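Local coordinates for 2-oxoglutarate-dependent dioxygenase tropC (Talaromyces stipitatus, PDB 6XJJ), which uses non-haem iron and 2-oxoglutarate to carry out an oxidation step in the biosynthesis of fungal tropolones, at residues F142-E147 and N163-G168; E180-M185 and P218-R223; V249-Q254 and D279-N284. One frame throughout, in Å; residues are numbered along the deposited sequence.

Contact 1 (F142-E147 and N163-G168); sequences FITGAE and NLWPEG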
ATOM      1  N   PHE A 142      -2.064  -8.410  -9.250  1.00 80.31           N
ATOM      2  CA  PHE A 142      -2.637  -9.572  -8.573  1.00 79.78           C
ATOM      3  C   PHE A 142      -3.071  -9.133  -7.182  1.00 70.29           C
ATOM      4  O   PHE A 142      -2.300  -8.480  -6.470  1.00 73.56           O
ATOM      5  CB  PHE A 142      -1.620 -10.723  -8.487  1.00 65.10           C
ATOM      6  CG  PHE A 142      -2.063 -11.891  -7.629  1.00 71.43           C
ATOM      7  CD1 PHE A 142      -3.016 -12.792  -8.083  1.00 73.78           C
ATOM      8  CD2 PHE A 142      -1.477 -12.120  -6.388  1.00 86.83           C
ATOM      9  CE1 PHE A 142      -3.405 -13.874  -7.297  1.00 78.42           C
ATOM     10  CE2 PHE A 142      -1.859 -13.205  -5.603  1.00 72.05           C
ATOM     11  CZ  PHE A 142      -2.824 -14.079  -6.060  1.00 65.00           C
ATOM     12  N   ILE A 143      -4.291  -9.501  -6.790  1.00 69.64           N
ATOM     13  CA  ILE A 143      -4.968  -8.909  -5.640  1.00 83.33           C
ATOM     14  C   ILE A 143      -5.248  -9.992  -4.605  1.00 81.04           C
ATOM     15  O   ILE A 143      -5.825 -11.036  -4.932  1.00 82.79           O
ATOM     16  CB  ILE A 143      -6.278  -8.223  -6.064  1.00 77.49           C
ATOM     17  CG1 ILE A 143      -5.980  -7.142  -7.105  1.00 76.59           C
ATOM     18  CG2 ILE A 143      -6.965  -7.596  -4.857  1.00 69.13           C
ATOM     19  CD1 ILE A 143      -7.203  -6.614  -7.832  1.00 82.47           C
ATOM     20  N   THR A 144      -4.849  -9.737  -3.361  1.00 70.39           N
ATOM     21  CA  THR A 144      -5.189 -10.592  -2.234  1.00 73.82           C
ATOM     22  C   THR A 144      -5.874  -9.773  -1.148  1.00 80.10           C
ATOM     23  O   THR A 144      -5.875  -8.540  -1.166  1.00 79.99           O
ATOM     24  CB  THR A 144      -3.948 -11.281  -1.646  1.00 70.31           C
ATOM     25  OG1 THR A 144      -2.988 -10.292  -1.258  1.00 70.52           O
ATOM     26  CG2 THR A 144      -3.330 -12.227  -2.650  1.00 65.02           C
ATOM     27  N   GLY A 145      -6.472 -10.490  -0.203  1.00 80.51           N
ATOM     28  CA  GLY A 145      -6.984  -9.904   1.019  1.00 67.67           C
ATOM     29  C   GLY A 145      -6.852 -10.905   2.146  1.00 76.98           C
ATOM     30  O   GLY A 145      -6.147 -11.907   1.988  1.00 69.16           O
ATOM     31  N   ALA A 146      -7.491 -10.656   3.287  1.00 73.52           N
ATOM     32  CA  ALA A 146      -7.454 -11.631   4.369  1.00 67.45           C
ATOM     33  C   ALA A 146      -8.194 -12.889   3.939  1.00 80.79           C
ATOM     34  O   ALA A 146      -9.229 -12.819   3.271  1.00 67.95           O
ATOM     35  CB  ALA A 146      -8.073 -11.057   5.646  1.00 59.29           C
ATOM     36  N   GLU A 147      -7.658 -14.049   4.315  1.00 81.40           N
ATOM     37  CA  GLU A 147      -8.232 -15.311   3.872  1.00 78.31           C
ATOM     38  C   GLU A 147      -9.500 -15.592   4.667  1.00 80.28           C
ATOM     39  O   GLU A 147      -9.485 -15.571   5.901  1.00 88.39           O
ATOM     40  CB  GLU A 147      -7.250 -16.466   4.056  1.00 62.27           C
ATOM     41  CG  GLU A 147      -7.669 -17.719   3.305  1.00 72.19           C
ATOM     42  CD  GLU A 147      -7.384 -17.603   1.821  1.00 78.75           C
ATOM     43  OE1 GLU A 147      -6.490 -16.810   1.456  1.00 80.53           O
ATOM     44  OE2 GLU A 147      -8.064 -18.272   1.014  1.00 88.04           O
ATOM     45  N   ASN A 163      -9.094 -15.900  -1.179  1.00 88.17           N
ATOM     46  CA  ASN A 163      -8.196 -15.514  -2.253  1.00 80.46           C
ATOM     47  C   ASN A 163      -8.255 -16.528  -3.392  1.00 77.26           C
ATOM     48  O   ASN A 163      -8.665 -17.676  -3.212  1.00 95.52           O
ATOM     49  CB  ASN A 163      -6.758 -15.409  -1.750  1.00 67.06           C
ATOM     50  CG  ASN A 163      -6.555 -14.238  -0.817  1.00 77.25           C
ATOM     51  OD1 ASN A 163      -6.606 -13.079  -1.232  1.00 88.12           O
ATOM     52  ND2 ASN A 163      -6.273 -14.532   0.441  1.00 72.34           N
ATOM     53  N   LEU A 164      -7.839 -16.088  -4.577  1.00 84.97           N
ATOM     54  CA  LEU A 164      -7.632 -16.989  -5.701  1.00 82.81           C
ATOM     55  C   LEU A 164      -6.140 -17.195  -5.899  1.00 72.11           C
ATOM     56  O   LEU A 164      -5.369 -16.230  -5.900  1.00 81.10           O
ATOM     57  CB  LEU A 164      -8.256 -16.460  -6.992  1.00 85.96           C
ATOM     58  CG  LEU A 164      -9.773 -16.292  -7.039  1.00 79.28           C
ATOM     59  CD1 LEU A 164     -10.188 -15.923  -8.457  1.00 86.34           C
ATOM     60  CD2 LEU A 164     -10.495 -17.534  -6.562  1.00 92.45           C
ATOM     61  N   TRP A 165      -5.742 -18.449  -6.082  1.00 80.18           N
ATOM     62  CA  TRP A 165      -4.335 -18.774  -6.150  1.00 81.86           C
ATOM     63  C   TRP A 165      -4.018 -19.506  -7.447  1.00 71.68           C
ATOM     64  O   TRP A 165      -4.809 -20.342  -7.895  1.00 69.60           O
ATOM     65  CB  TRP A 165      -3.914 -19.646  -4.961  1.00 76.30           C
ATOM     66  CG  TRP A 165      -4.077 -18.968  -3.616  1.00 67.44           C
ATOM     67  CD1 TRP A 165      -5.067 -19.189  -2.706  1.00 69.04           C
ATOM     68  CD2 TRP A 165      -3.247 -17.937  -3.059  1.00 71.77           C
ATOM     69  NE1 TRP A 165      -4.896 -18.382  -1.609  1.00 74.69           N
ATOM     70  CE2 TRP A 165      -3.788 -17.599  -1.802  1.00 74.53           C
ATOM     71  CE3 TRP A 165      -2.096 -17.272  -3.500  1.00 71.41           C
ATOM     72  CZ2 TRP A 165      -3.216 -16.625  -0.977  1.00 75.74           C
ATOM     73  CZ3 TRP A 165      -1.530 -16.305  -2.681  1.00 69.96           C
ATOM     74  CH2 TRP A 165      -2.090 -15.993  -1.434  1.00 78.98           C
ATOM     75  N   PRO A 166      -2.873 -19.223  -8.067  1.00 75.88           N
ATOM     76  CA  PRO A 166      -2.566 -19.849  -9.359  1.00 65.07           C
ATOM     77  C   PRO A 166      -2.245 -21.329  -9.203  1.00 78.54           C
ATOM     78  O   PRO A 166      -1.371 -21.714  -8.422  1.00 79.70           O
ATOM     79  CB  PRO A 166      -1.352 -19.055  -9.855  1.00 73.73           C
ATOM     80  CG  PRO A 166      -0.693 -18.572  -8.614  1.00 76.70           C
ATOM     81  CD  PRO A 166      -1.799 -18.311  -7.629  1.00 77.59           C
ATOM     82  N   GLU A 167      -2.959 -22.160  -9.967  1.00 74.36           N
ATOM     83  CA  GLU A 167      -2.753 -23.602  -9.903  1.00 71.39           C
ATOM     84  C   GLU A 167      -1.332 -23.996 -10.283  1.00 80.97           C
ATOM     85  O   GLU A 167      -0.820 -25.013  -9.800  1.00 88.90           O
ATOM     86  CB  GLU A 167      -3.734 -24.317 -10.827  1.00 80.05           C
ATOM     87  CG  GLU A 167      -3.574 -23.935 -12.294  1.00100.08           C
ATOM     88  CD  GLU A 167      -4.552 -24.662 -13.191  1.00102.42           C
ATOM     89  OE1 GLU A 167      -5.141 -25.662 -12.733  1.00110.82           O
ATOM     90  OE2 GLU A 167      -4.721 -24.247 -14.357  1.00112.97           O
ATOM     91  N   GLY A 168      -0.694 -23.237 -11.163  1.00 79.55           N
ATOM     92  CA  GLY A 168       0.608 -23.598 -11.682  1.00 70.12           C
ATOM     93  C   GLY A 168       1.790 -23.288 -10.792  1.00 75.85           C
ATOM     94  O   GLY A 168       2.931 -23.540 -11.195  1.00 70.06           O
TER

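Contact 2 (E180-M185 and P218-R223); sequences EYRALM and PSIPMR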
ATOM      1  N   GLU A 180       2.917 -14.898   4.311  1.00 64.64           N
ATOM      2  CA  GLU A 180       3.872 -14.479   5.333  1.00 66.67           C
ATOM      3  C   GLU A 180       4.173 -12.990   5.229  1.00 70.51           C
ATOM      4  O   GLU A 180       4.196 -12.286   6.244  1.00 69.70           O
ATOM      5  CB  GLU A 180       5.166 -15.289   5.233  1.00 77.79           C
ATOM      6  CG  GLU A 180       5.060 -16.748   5.667  1.00 92.02           C
ATOM      7  CD  GLU A 180       6.381 -17.484   5.509  1.00 94.99           C
ATOM      8  OE1 GLU A 180       7.345 -16.868   4.995  1.00 90.76           O
ATOM      9  OE2 GLU A 180       6.453 -18.679   5.873  1.00 96.54           O
ATOM     10  N   TYR A 181       4.399 -12.489   4.010  1.00 77.50           N
ATOM     11  CA  TYR A 181       4.635 -11.061   3.830  1.00 63.78           C
ATOM     12  C   TYR A 181       3.429 -10.252   4.294  1.00 65.15           C
ATOM     13  O   TYR A 181       3.581  -9.219   4.958  1.00 58.02           O
ATOM     14  CB  TYR A 181       4.945 -10.771   2.361  1.00 71.98           C
ATOM     15  CG  TYR A 181       5.330  -9.340   2.083  1.00 71.08           C
ATOM     16  CD1 TYR A 181       6.638  -8.918   2.250  1.00 59.51           C
ATOM     17  CD2 TYR A 181       4.386  -8.406   1.674  1.00 61.48           C
ATOM     18  CE1 TYR A 181       7.007  -7.611   1.997  1.00 69.33           C
ATOM     19  CE2 TYR A 181       4.742  -7.094   1.426  1.00 63.85           C
ATOM     20  CZ  TYR A 181       6.058  -6.703   1.593  1.00 69.25           C
ATOM     21  OH  TYR A 181       6.431  -5.404   1.346  1.00 81.45           O
ATOM     22  N   ARG A 182       2.220 -10.715   3.958  1.00 59.16           N
ATOM     23  CA  ARG A 182       1.005 -10.090   4.475  1.00 64.11           C
ATOM     24  C   ARG A 182       1.047  -9.943   5.991  1.00 64.82           C
ATOM     25  O   ARG A 182       0.664  -8.898   6.530  1.00 52.80           O
ATOM     26  CB  ARG A 182      -0.227 -10.897   4.061  1.00 66.28           C
ATOM     27  CG  ARG A 182      -0.602 -10.776   2.585  1.00 62.92           C
ATOM     28  CD  ARG A 182      -1.863 -11.575   2.272  1.00 59.57           C
ATOM     29  NE  ARG A 182      -2.985 -11.030   3.023  1.00 70.15           N
ATOM     30  CZ  ARG A 182      -3.663  -9.942   2.668  1.00 74.77           C
ATOM     31  NH1 ARG A 182      -3.349  -9.264   1.567  1.00 68.20           N
ATOM     32  NH2 ARG A 182      -4.656  -9.510   3.428  1.00 75.68           N
ATOM     33  N   ALA A 183       1.493 -10.979   6.700  1.00 61.19           N
ATOM     34  CA  ALA A 183       1.543 -10.903   8.155  1.00 64.54           C
ATOM     35  C   ALA A 183       2.518  -9.827   8.613  1.00 59.38           C
ATOM     36  O   ALA A 183       2.206  -9.024   9.502  1.00 61.92           O
ATOM     37  CB  ALA A 183       1.929 -12.259   8.730  1.00 60.91           C
ATOM     38  N   LEU A 184       3.715  -9.799   8.022  1.00 64.18           N
ATOM     39  CA  LEU A 184       4.664  -8.737   8.336  1.00 63.30           C
ATOM     40  C   LEU A 184       4.068  -7.371   8.037  1.00 69.18           C
ATOM     41  O   LEU A 184       4.257  -6.426   8.809  1.00 72.30           O
ATOM     42  CB  LEU A 184       5.961  -8.935   7.551  1.00 67.09           C
ATOM     43  CG  LEU A 184       6.779 -10.186   7.853  1.00 63.92           C
ATOM     44  CD1 LEU A 184       7.931 -10.315   6.871  1.00 68.11           C
ATOM     45  CD2 LEU A 184       7.307 -10.142   9.263  1.00 60.90           C
ATOM     46  N   MET A 185       3.332  -7.245   6.927  1.00 61.30           N
ATOM     47  CA  MET A 185       2.698  -5.964   6.633  1.00 65.55           C
ATOM     48  C   MET A 185       1.637  -5.615   7.670  1.00 62.53           C
ATOM     49  O   MET A 185       1.620  -4.492   8.190  1.00 72.05           O
ATOM     50  CB  MET A 185       2.065  -5.962   5.246  1.00 64.84           C
ATOM     51  CG  MET A 185       2.997  -6.080   4.041  1.00 60.07           C
ATOM     52  SD  MET A 185       4.454  -5.032   4.164  1.00 75.44           S
ATOM     53  CE  MET A 185       3.709  -3.478   4.529  1.00 68.18           C
ATOM     54  N   PRO A 218      -9.314  -6.394  10.412  1.00 87.51           N
ATOM     55  CA  PRO A 218      -9.134  -5.324   9.426  1.00 83.85           C
ATOM     56  C   PRO A 218      -9.339  -5.790   7.994  1.00 69.63           C
ATOM     57  O   PRO A 218      -9.182  -6.965   7.659  1.00 79.01           O
ATOM     58  CB  PRO A 218      -7.681  -4.902   9.651  1.00 95.53           C
ATOM     59  CG  PRO A 218      -7.012  -6.172  10.106  1.00 78.19           C
ATOM     60  CD  PRO A 218      -8.031  -6.939  10.889  1.00 74.52           C
ATOM     61  N   SER A 219      -9.671  -4.826   7.138  1.00 84.44           N
ATOM     62  CA  SER A 219      -9.763  -5.055   5.701  1.00 78.71           C
ATOM     63  C   SER A 219      -8.416  -4.660   5.109  1.00 74.82           C
ATOM     64  O   SER A 219      -8.069  -3.476   5.066  1.00 74.15           O
ATOM     65  CB  SER A 219     -10.909  -4.252   5.091  1.00 61.51           C
ATOM     66  OG  SER A 219     -11.056  -4.507   3.704  1.00 84.73           O
ATOM     67  N   ILE A 220      -7.647  -5.652   4.684  1.00 69.21           N
ATOM     68  CA  ILE A 220      -6.251  -5.428   4.326  1.00 76.90           C
ATOM     69  C   ILE A 220      -5.930  -6.085   2.992  1.00 74.31           C
ATOM     70  O   ILE A 220      -5.323  -7.165   2.951  1.00 70.97           O
ATOM     71  CB  ILE A 220      -5.316  -5.937   5.430  1.00 71.58           C
ATOM     72  CG1 ILE A 220      -5.760  -7.325   5.898  1.00 72.99           C
ATOM     73  CG2 ILE A 220      -5.262  -4.936   6.566  1.00 73.30           C
ATOM     74  CD1 ILE A 220      -4.767  -8.017   6.790  1.00 65.27           C
ATOM     75  N   PRO A 221      -6.296  -5.464   1.883  1.00 59.90           N
ATOM     76  CA  PRO A 221      -5.814  -5.944   0.592  1.00 60.45           C
ATOM     77  C   PRO A 221      -4.363  -5.573   0.349  1.00 69.52           C
ATOM     78  O   PRO A 221      -3.833  -4.590   0.875  1.00 70.16           O
ATOM     79  CB  PRO A 221      -6.743  -5.243  -0.406  1.00 64.80           C
ATOM     80  CG  PRO A 221      -7.099  -3.988   0.253  1.00 53.45           C
ATOM     81  CD  PRO A 221      -7.158  -4.279   1.736  1.00 79.28           C
ATOM     82  N   MET A 222      -3.722  -6.428  -0.432  1.00 79.72           N
ATOM     83  CA  MET A 222      -2.386  -6.227  -0.966  1.00 75.17           C
ATOM     84  C   MET A 222      -2.452  -6.467  -2.462  1.00 71.97           C
ATOM     85  O   MET A 222      -3.265  -7.267  -2.926  1.00 70.75           O
ATOM     86  CB  MET A 222      -1.397  -7.198  -0.350  1.00 68.82           C
ATOM     87  CG  MET A 222       0.095  -6.937  -0.696  1.00 76.17           C
ATOM     88  SD  MET A 222       1.219  -8.219  -0.170  1.00 83.59           S
ATOM     89  CE  MET A 222       1.050  -8.079   1.558  1.00 76.23           C
ATOM     90  N   ARG A 223      -1.584  -5.784  -3.211  1.00 72.80           N
ATOM     91  CA  ARG A 223      -1.490  -5.994  -4.651  1.00 70.39           C
ATOM     92  C   ARG A 223      -0.040  -6.221  -5.047  1.00 70.59           C
ATOM     93  O   ARG A 223       0.854  -5.488  -4.611  1.00 74.74           O
ATOM     94  CB  ARG A 223      -2.071  -4.814  -5.445  1.00 62.56           C
ATOM     95  CG  ARG A 223      -3.542  -4.593  -5.157  1.00 66.82           C
ATOM     96  CD  ARG A 223      -4.258  -3.771  -6.208  1.00 86.54           C
ATOM     97  NE  ARG A 223      -5.659  -3.564  -5.850  1.00 92.63           N
ATOM     98  CZ  ARG A 223      -6.574  -3.070  -6.673  1.00 64.50           C
ATOM     99  NH1 ARG A 223      -6.250  -2.779  -7.923  1.00 79.61           N
ATOM    100  NH2 ARG A 223      -7.825  -2.917  -6.264  1.00 78.19           N
TER

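Contact 3 (V249-Q254 and D279-N284); sequences VSILLQ and DAFVIN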
ATOM      1  N   VAL A 249      -4.205   3.659   5.493  1.00 65.29           N
ATOM      2  CA  VAL A 249      -2.751   3.642   5.385  1.00 59.67           C
ATOM      3  C   VAL A 249      -2.376   2.716   4.236  1.00 66.59           C
ATOM      4  O   VAL A 249      -3.009   1.673   4.040  1.00 62.14           O
ATOM      5  CB  VAL A 249      -2.087   3.186   6.704  1.00 73.07           C
ATOM      6  CG1 VAL A 249      -0.560   3.138   6.561  1.00 71.09           C
ATOM      7  CG2 VAL A 249      -2.507   4.103   7.855  1.00 65.36           C
ATOM      8  N   SER A 250      -1.373   3.115   3.453  1.00 71.05           N
ATOM      9  CA  SER A 250      -0.827   2.269   2.401  1.00 64.87           C
ATOM     10  C   SER A 250       0.673   2.142   2.616  1.00 67.82           C
ATOM     11  O   SER A 250       1.335   3.109   3.009  1.00 64.53           O
ATOM     12  CB  SER A 250      -1.114   2.828   1.002  1.00 66.82           C
ATOM     13  OG  SER A 250      -2.509   2.951   0.766  1.00 89.15           O
ATOM     14  N   ILE A 251       1.203   0.949   2.357  1.00 56.55           N
ATOM     15  CA  ILE A 251       2.618   0.653   2.561  1.00 57.26           C
ATOM     16  C   ILE A 251       3.135   0.022   1.277  1.00 59.98           C
ATOM     17  O   ILE A 251       2.671  -1.056   0.882  1.00 62.20           O
ATOM     18  CB  ILE A 251       2.863  -0.299   3.743  1.00 60.81           C
ATOM     19  CG1 ILE A 251       2.155   0.200   5.001  1.00 69.14           C
ATOM     20  CG2 ILE A 251       4.364  -0.385   3.996  1.00 63.57           C
ATOM     21  CD1 ILE A 251       2.177  -0.783   6.151  1.00 63.80           C
ATOM     22  N   LEU A 252       4.109   0.668   0.646  1.00 57.49           N
ATOM     23  CA  LEU A 252       4.578   0.283  -0.674  1.00 68.56           C
ATOM     24  C   LEU A 252       6.026  -0.172  -0.582  1.00 67.71           C
ATOM     25  O   LEU A 252       6.830   0.435   0.133  1.00 61.81           O
ATOM     26  CB  LEU A 252       4.472   1.461  -1.655  1.00 80.81           C
ATOM     27  CG  LEU A 252       4.896   1.300  -3.117  1.00 64.22           C
ATOM     28  CD1 LEU A 252       3.875   0.477  -3.896  1.00 67.73           C
ATOM     29  CD2 LEU A 252       5.123   2.669  -3.753  1.00 77.06           C
ATOM     30  N   LEU A 253       6.353  -1.235  -1.308  1.00 73.06           N
ATOM     31  CA  LEU A 253       7.723  -1.708  -1.449  1.00 67.25           C
ATOM     32  C   LEU A 253       8.154  -1.509  -2.894  1.00 77.06           C
ATOM     33  O   LEU A 253       7.619  -2.168  -3.794  1.00 73.42           O
ATOM     34  CB  LEU A 253       7.836  -3.182  -1.057  1.00 74.22           C
ATOM     35  CG  LEU A 253       9.193  -3.858  -1.283  1.00 72.97           C
ATOM     36  CD1 LEU A 253      10.282  -3.215  -0.437  1.00 82.40           C
ATOM     37  CD2 LEU A 253       9.104  -5.351  -1.006  1.00 76.04           C
ATOM     38  N   GLN A 254       9.114  -0.619  -3.119  1.00 82.73           N
ATOM     39  CA  GLN A 254       9.603  -0.397  -4.467  1.00 78.54           C
ATOM     40  C   GLN A 254      10.828  -1.270  -4.702  1.00 74.45           C
ATOM     41  O   GLN A 254      11.354  -1.910  -3.789  1.00 91.88           O
ATOM     42  CB  GLN A 254       9.959   1.066  -4.698  1.00 83.74           C
ATOM     43  CG  GLN A 254       8.975   2.052  -4.189  1.00 80.00           C
ATOM     44  CD  GLN A 254       9.323   3.417  -4.670  1.00 95.07           C
ATOM     45  OE1 GLN A 254      10.141   3.556  -5.572  1.00125.98           O
ATOM     46  NE2 GLN A 254       8.924   4.422  -3.916  1.00 98.27           N
ATOM     47  N   ASP A 279      16.041  -0.318   2.133  1.00 93.88           N
ATOM     48  CA  ASP A 279      15.433  -0.867   3.345  1.00 95.69           C
ATOM     49  C   ASP A 279      14.293   0.013   3.844  1.00 84.47           C
ATOM     50  O   ASP A 279      14.119   0.211   5.047  1.00 84.54           O
ATOM     51  CB  ASP A 279      16.474  -1.068   4.444  1.00 96.64           C
ATOM     52  CG  ASP A 279      17.444  -2.177   4.115  1.00121.87           C
ATOM     53  OD1 ASP A 279      17.124  -2.983   3.216  1.00118.90           O
ATOM     54  OD2 ASP A 279      18.519  -2.248   4.746  1.00132.24           O
ATOM     55  N   ALA A 280      13.499   0.532   2.917  1.00 86.59           N
ATOM     56  CA  ALA A 280      12.421   1.434   3.270  1.00 74.70           C
ATOM     57  C   ALA A 280      11.115   0.924   2.689  1.00 68.14           C
ATOM     58  O   ALA A 280      11.091   0.122   1.753  1.00 73.13           O
ATOM     59  CB  ALA A 280      12.698   2.859   2.780  1.00 66.80           C
ATOM     60  N   PHE A 281      10.027   1.370   3.299  1.00 65.70           N
ATOM     61  CA  PHE A 281       8.705   1.286   2.708  1.00 77.38           C
ATOM     62  C   PHE A 281       8.159   2.698   2.535  1.00 69.09           C
ATOM     63  O   PHE A 281       8.451   3.592   3.337  1.00 65.88           O
ATOM     64  CB  PHE A 281       7.764   0.463   3.588  1.00 72.48           C
ATOM     65  CG  PHE A 281       8.215  -0.951   3.796  1.00 72.78           C
ATOM     66  CD1 PHE A 281       7.887  -1.938   2.883  1.00 62.42           C
ATOM     67  CD2 PHE A 281       8.974  -1.293   4.907  1.00 67.28           C
ATOM     68  CE1 PHE A 281       8.298  -3.242   3.073  1.00 77.21           C
ATOM     69  CE2 PHE A 281       9.394  -2.597   5.104  1.00 67.45           C
ATOM     70  CZ  PHE A 281       9.055  -3.574   4.186  1.00 77.50           C
ATOM     71  N   VAL A 282       7.364   2.897   1.481  1.00 68.09           N
ATOM     72  CA  VAL A 282       6.680   4.170   1.266  1.00 76.99           C
ATOM     73  C   VAL A 282       5.328   4.109   1.948  1.00 65.15           C
ATOM     74  O   VAL A 282       4.543   3.183   1.717  1.00 63.01           O
ATOM     75  CB  VAL A 282       6.510   4.484  -0.229  1.00 62.02           C
ATOM     76  CG1 VAL A 282       5.709   5.769  -0.413  1.00 75.18           C
ATOM     77  CG2 VAL A 282       7.833   4.622  -0.910  1.00 63.99           C
ATOM     78  N   ILE A 283       5.059   5.102   2.784  1.00 65.85           N
ATOM     79  CA  ILE A 283       3.847   5.170   3.580  1.00 71.06           C
ATOM     80  C   ILE A 283       3.089   6.407   3.145  1.00 64.76           C
ATOM     81  O   ILE A 283       3.673   7.492   3.055  1.00 72.95           O
ATOM     82  CB  ILE A 283       4.167   5.246   5.081  1.00 74.98           C
ATOM     83  CG1 ILE A 283       5.119   4.126   5.515  1.00 64.52           C
ATOM     84  CG2 ILE A 283       2.883   5.241   5.898  1.00 67.31           C
ATOM     85  CD1 ILE A 283       4.607   2.744   5.294  1.00 61.60           C
ATOM     86  N   ASN A 284       1.799   6.252   2.866  1.00 72.79           N
ATOM     87  CA  ASN A 284       0.952   7.410   2.628  1.00 63.22           C
ATOM     88  C   ASN A 284      -0.418   7.213   3.254  1.00 60.43           C
ATOM     89  O   ASN A 284      -0.871   6.090   3.493  1.00 63.41           O
ATOM     90  CB  ASN A 284       0.754   7.689   1.148  1.00 64.00           C
ATOM     91  CG  ASN A 284       0.127   6.539   0.434  1.00 54.98           C
ATOM     92  OD1 ASN A 284       0.462   5.393   0.701  1.00 88.62           O
ATOM     93  ND2 ASN A 284      -0.907   6.818  -0.339  1.00 61.83           N
TER

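Contact 1 (F142-E147 and N163-G168)
Asn163 reaches from its loop to Gly145, just past the end of strand 139-144, and its amide engages both backbone polar groups of that glycine, much as a peptide group would. The Gly145 backbone N-H meets a lone pair of Asn163 OD1 in the carbonyl plane, with Gly145 N 2.8 Å from OD1. In return Asn163 ND2 donates to Gly145 O at 3.0 Å, keeping this acceptor in its own amide plane while approaching it from above the carbonyl plane. ND2 also bonds Glu147 OE1, meeting it from above the carboxylate plane; the carboxylate and amide planes are 49° apart. The bend of Glu147 at chi2 (77°) brings the carboxylate to Asn163, and OE2 takes a weak bond from Asn163 N.

Beside these polar bonds, Phe142 CZ lies 4.2 Å from Trp165 CE3, the side chains crossing at about a right angle, and Leu164 O sits in plane at the Phe142 ring edge. Helix 171-204 backs this layer through Phe174, Val178 and Met179; its Arg175 makes a long, weak ion pair with Glu147 OE2. This is structural packing away from the iron site: with OD1 and ND2 both engaged, the amide's rotation is fixed, tying an irregular loop to the residues just after the strand largely through the Asn163 side chain.

Contact 2 (E180-M185 and P218-R223)
The side chains of Met222 and Arg182 run past each other in opposite directions where helix 171-204 packs on the large sheet of the double-stranded beta-helix, the jelly-roll core of this oxygenase family. The dense part gathers round the methyl group of Met222. Met222 CG is anti to its own N (chi1 -172°), the chain stays extended through chi2, and a bend at chi3 turns CE among Tyr181, Arg182 and Met185. CE comes in plane to the edge of the Tyr181 ring near CD2, and the sulfur completes a Met-aromatic contact, with Met222 SD 4.9 Å from the ring centroid and 77° off its normal. Val314 and Phe316 of strand 311-318 pack against the same methionine.

Elsewhere the contact thins. Glu180 and Ala183 lie on the exposed side of the helix, while Pro221 turns away from it and is scarcely touched. From the dense part Arg182 continues to the 218-221 loop, its chain bent at chi3 (63°) to present the guanidinium edge to Ile220 O. NH2 is the main donor, although its modelled separation is too short to be taken literally, and Ile220 CG1 and CD1 pack beside it. NH1 also has a weak bond with Thr144 OG1. Its bond to the loop is weak too: Arg182 NH1 stands 3.2 Å from Ile220 O, with an N-H...O angle of 123°.

Contact 3 (V249-Q254 and D279-N284)
Ser250 and Asn284 stand opposite each other on adjacent strands and together grip one oxygen, OD2 of the iron ligand Asp245, through Ser250 OG and Asn284 ND2. They are second-shell residues that probably help to position the carboxylate beside the metal. Asn284 has CG between its backbone N and carbonyl carbon (chi1 59°), which swings the amide towards Ser250 and sets OD1 against Ser250 CB. The backbones of the pair bond reciprocally: Ser250 N lies 3.0 Å from Asn284 O, and Asn284 N lies 3.2 Å from Ser250 O.

Two residues along, Leu252 and Val282 repeat the pattern, with Leu252 N 2.8 Å from Val282 O and Val282 N 2.9 Å from Leu252 O. The strands run antiparallel at 158° and form part of the large sheet of the double-stranded beta-helix, in which 249-253 lies between 281-285 and 311-318. Ile251 and Ile283 make the intervening non-hydrogen-bonded pair, where Ile283 CA lies 3.3 Å from Ser250 O in a CA-H...O contact.

The two sheet faces differ in character. Leu252 and Val282 share the side of Ser250 and Asn284, side by side and pointing the same way, Leu252 CB 3.9 Å from Val282 CB. Gln254 brings NE2 beside Val282 CG2, and its OE1 has a weak hydrogen bond with NH1 of Arg311, the predicted 2-oxoglutarate-binding arginine. On the other side Ile251 and Ile283 point the same way; Ile251 packs on Met185 and Val189 of helix 171-204, and Ile283 CD1 tucks against Ile251 CG1 and CG2. Phe281 CB also packs on Ile251 CG2, and Phe281 CE1 lies 4.0 Å from Leu253 CD1.

The three contacts follow one another along the chain and all reach the same large sheet. Contacts 1 and 2 have centres 12 Å apart and join directly, since strands 139-144 and 222-227 are neighbours: Thr144 N lies 3.0 Å from Met222 O, a probable hydrogen bond. Contacts 2 and 3 are also 12 Å apart between centres and meet through the helix, where Met185 packs on Ile251 and the Tyr181 hydroxyl reaches Phe281 and Leu253. Contacts 1 and 3 do not touch. Closeness to the metal separates them: the side chain of Asn284 is about 5 Å from the bound iron, that of Pro221 about 11 Å and that of Ile143 about 12 Å.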